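Long-range contact in glucosamine--fructose-6-phosphate aminotransferase [isomerizing] (Francisella tularensis subsp. tularensis, PDB 3TBF), which probably makes glucosamine 6-phosphate from fructose 6-phosphate, with glutamine as the nitrogen donor: residues 54-59 with 83-88. Numbering follows the deposited sequence.
Sequences TKHICI and PCSVEI
Ile-57 and Ile-59 each bond through both backbone N and O to residues flanking their partners Cys-84 and Val-86, the pattern that marks a parallel pair. Ile-57 N meets Pro-83 O at 2.9 Å and Ser-85 N returns to Ile-57 O; two residues on, Ile-59 N reaches Ser-85 O at 2.8 Å and Glu-87 N gives to Ile-59 O. Cys-84 CA adds a CA-H...O contact to Ile-57 O (3.2 Å).

Side chains divide between the two faces. On one, Cys-84 SG, anti to its N and hence directed toward Ile-59 (chi1 -170°), meets Ile-57 CG2 and lies 3.8 Å from Ile-59 CD1, while Ile-59 and Val-86 run side by side. On the other, Ser-85 OG lies in the plane of the His-56 ring, 3.4 Å from CE1 at its edge, and also touches Cys-58 SG. Pro-83 O sits over one ring face, near the rim.

The pairing closes the right-handed beta-alpha-beta crossover through helix 63-80, whose Ile-76 packs on Ile-57 and Cys-84 and whose Tyr-66 covers Val-86. Within the first SIS domain's five-stranded parallel sheet, strand 84-88 forms an outer edge in this chain, and strand 56-61 is bonded on its other side to strand 103-109.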
ATOM      1  N   THR A  54     -21.419  -8.085  13.282  1.00 26.32           N
ATOM      2  CA  THR A  54     -20.172  -7.747  12.637  1.00 24.08           C
ATOM      3  C   THR A  54     -19.051  -7.960  13.581  1.00 24.10           C
ATOM      4  O   THR A  54     -19.116  -7.483  14.709  1.00 23.41           O
ATOM      5  CB  THR A  54     -20.152  -6.296  12.214  1.00 23.27           C
ATOM      6  OG1 THR A  54     -21.111  -6.122  11.179  1.00 24.69           O
ATOM      7  CG2 THR A  54     -18.753  -5.838  11.748  1.00 19.77           C
ATOM      8  N   LYS A  55     -18.040  -8.707  13.130  1.00 24.19           N
ATOM      9  CA  LYS A  55     -16.832  -8.949  13.923  1.00 25.19           C
ATOM     10  C   LYS A  55     -15.570  -8.517  13.191  1.00 22.77           C
ATOM     11  O   LYS A  55     -14.462  -8.447  13.748  1.00 22.32           O
ATOM     12  CB  LYS A  55     -16.702 -10.413  14.297  1.00 26.95           C
ATOM     13  CG  LYS A  55     -18.006 -11.154  14.382  1.00 34.06           C
ATOM     14  CD  LYS A  55     -18.202 -11.852  15.731  1.00 41.17           C
ATOM     15  CE  LYS A  55     -18.710 -10.844  16.755  1.00 43.61           C
ATOM     16  NZ  LYS A  55     -20.147 -10.423  16.528  1.00 45.22           N
ATOM     17  N   HIS A  56     -15.740  -8.237  11.931  1.00 20.91           N
ATOM     18  CA  HIS A  56     -14.657  -7.807  11.138  1.00 20.89           C
ATOM     19  C   HIS A  56     -15.224  -6.945  10.052  1.00 18.83           C
ATOM     20  O   HIS A  56     -16.264  -7.203   9.524  1.00 18.00           O
ATOM     21  CB  HIS A  56     -13.962  -9.027  10.536  1.00 21.21           C
ATOM     22  CG  HIS A  56     -12.771  -8.682   9.709  1.00 24.68           C
ATOM     23  ND1 HIS A  56     -12.870  -8.355   8.375  1.00 28.16           N
ATOM     24  CD2 HIS A  56     -11.449  -8.633  10.016  1.00 28.94           C
ATOM     25  CE1 HIS A  56     -11.664  -8.091   7.903  1.00 28.46           C
ATOM     26  NE2 HIS A  56     -10.783  -8.251   8.877  1.00 27.68           N
ATOM     27  N   ILE A  57     -14.504  -5.912   9.715  1.00 18.98           N
ATOM     28  CA  ILE A  57     -14.941  -4.995   8.691  1.00 18.58           C
ATOM     29  C   ILE A  57     -13.969  -5.026   7.539  1.00 17.51           C
ATOM     30  O   ILE A  57     -12.796  -4.791   7.742  1.00 16.52           O
ATOM     31  CB  ILE A  57     -15.000  -3.585   9.233  1.00 18.33           C
ATOM     32  CG1 ILE A  57     -16.104  -3.480  10.244  1.00 18.88           C
ATOM     33  CG2 ILE A  57     -15.233  -2.610   8.115  1.00 19.19           C
ATOM     34  CD1 ILE A  57     -15.988  -2.267  11.014  1.00 15.31           C
ATOM     35  N   CYS A  58     -14.515  -5.247   6.334  1.00 17.03           N
ATOM     36  CA  CYS A  58     -13.752  -5.418   5.100  1.00 17.20           C
ATOM     37  C   CYS A  58     -14.068  -4.269   4.171  1.00 14.57           C
ATOM     38  O   CYS A  58     -15.151  -4.220   3.578  1.00 13.55           O
ATOM     39  CB  CYS A  58     -14.158  -6.748   4.414  1.00 18.31           C
ATOM     40  SG  CYS A  58     -12.815  -7.706   3.668  1.00 34.13           S
ATOM     41  N   ILE A  59     -13.148  -3.326   4.028  1.00 13.32           N
ATOM     42  CA  ILE A  59     -13.424  -2.121   3.212  1.00 12.13           C
ATOM     43  C   ILE A  59     -12.798  -2.366   1.839  1.00 11.69           C
ATOM     44  O   ILE A  59     -11.617  -2.698   1.741  1.00 13.01           O
ATOM     45  CB  ILE A  59     -12.870  -0.872   3.809  1.00 11.34           C
ATOM     46  CG1 ILE A  59     -13.502  -0.576   5.168  1.00 12.10           C
ATOM     47  CG2 ILE A  59     -13.161   0.343   2.928  1.00 12.97           C
ATOM     48  CD1 ILE A  59     -12.904   0.677   5.865  1.00  8.90           C
ATOM     49  N   PRO A  83     -11.692  -5.344  14.236  1.00 19.00           N
ATOM     50  CA  PRO A  83     -10.621  -5.455  13.271  1.00 19.53           C
ATOM     51  C   PRO A  83     -11.085  -5.021  11.855  1.00 20.36           C
ATOM     52  O   PRO A  83     -12.257  -5.218  11.478  1.00 18.88           O
ATOM     53  CB  PRO A  83     -10.240  -6.932  13.345  1.00 19.78           C
ATOM     54  CG  PRO A  83     -11.387  -7.602  13.906  1.00 20.05           C
ATOM     55  CD  PRO A  83     -12.057  -6.636  14.820  1.00 18.84           C
ATOM     56  N   CYS A  84     -10.179  -4.414  11.091  1.00 21.11           N
ATOM     57  CA  CYS A  84     -10.544  -3.820   9.809  1.00 21.33           C
ATOM     58  C   CYS A  84      -9.481  -4.104   8.753  1.00 21.69           C
ATOM     59  O   CYS A  84      -8.280  -3.956   9.027  1.00 23.02           O
ATOM     60  CB  CYS A  84     -10.662  -2.330  10.023  1.00 21.89           C
ATOM     61  SG  CYS A  84     -11.360  -1.432   8.647  1.00 24.22           S
ATOM     62  N   SER A  85      -9.879  -4.542   7.564  1.00 20.60           N
ATOM     63  CA  SER A  85      -8.922  -4.620   6.488  1.00 20.90           C
ATOM     64  C   SER A  85      -9.353  -3.744   5.310  1.00 19.60           C
ATOM     65  O   SER A  85     -10.561  -3.470   5.110  1.00 18.97           O
ATOM     66  CB  SER A  85      -8.708  -6.065   6.041  1.00 21.59           C
ATOM     67  OG  SER A  85      -9.886  -6.581   5.497  1.00 29.74           O
ATOM     68  N   VAL A  86      -8.381  -3.245   4.558  1.00 17.11           N
ATOM     69  CA  VAL A  86      -8.750  -2.392   3.501  1.00 16.98           C
ATOM     70  C   VAL A  86      -8.096  -2.863   2.249  1.00 17.11           C
ATOM     71  O   VAL A  86      -6.893  -2.972   2.231  1.00 17.21           O
ATOM     72  CB  VAL A  86      -8.352  -0.932   3.741  1.00 16.56           C
ATOM     73  CG1 VAL A  86      -8.875  -0.118   2.576  1.00 16.38           C
ATOM     74  CG2 VAL A  86      -8.987  -0.388   5.018  1.00 17.37           C
ATOM     75  N   GLU A  87      -8.877  -3.067   1.185  1.00 17.14           N
ATOM     76  CA  GLU A  87      -8.302  -3.598  -0.026  1.00 17.71           C
ATOM     77  C   GLU A  87      -8.735  -2.911  -1.312  1.00 16.64           C
ATOM     78  O   GLU A  87      -9.888  -2.524  -1.472  1.00 17.13           O
ATOM     79  CB  GLU A  87      -8.555  -5.102  -0.105  1.00 18.62           C
ATOM     80  CG  GLU A  87      -7.410  -5.842  -0.945  1.00 23.93           C
ATOM     81  CD  GLU A  87      -7.454  -7.376  -0.835  1.00 28.34           C
ATOM     82  OE1 GLU A  87      -7.733  -7.885   0.291  1.00 31.48           O
ATOM     83  OE2 GLU A  87      -7.179  -8.040  -1.871  1.00 30.97           O
ATOM     84  N   ILE A  88      -7.805  -2.777  -2.234  1.00 15.96           N
ATOM     85  CA  ILE A  88      -8.115  -2.290  -3.549  1.00 17.15           C
ATOM     86  C   ILE A  88      -9.044  -3.222  -4.348  1.00 16.91           C
ATOM     87  O   ILE A  88      -8.811  -4.445  -4.502  1.00 16.24           O
ATOM     88  CB  ILE A  88      -6.838  -2.035  -4.356  1.00 18.67           C
ATOM     89  CG1 ILE A  88      -6.101  -0.845  -3.767  1.00 20.57           C
ATOM     90  CG2 ILE A  88      -7.180  -1.586  -5.789  1.00 20.99           C
ATOM     91  CD1 ILE A  88      -4.627  -1.052  -3.700  1.00 25.81           C
TER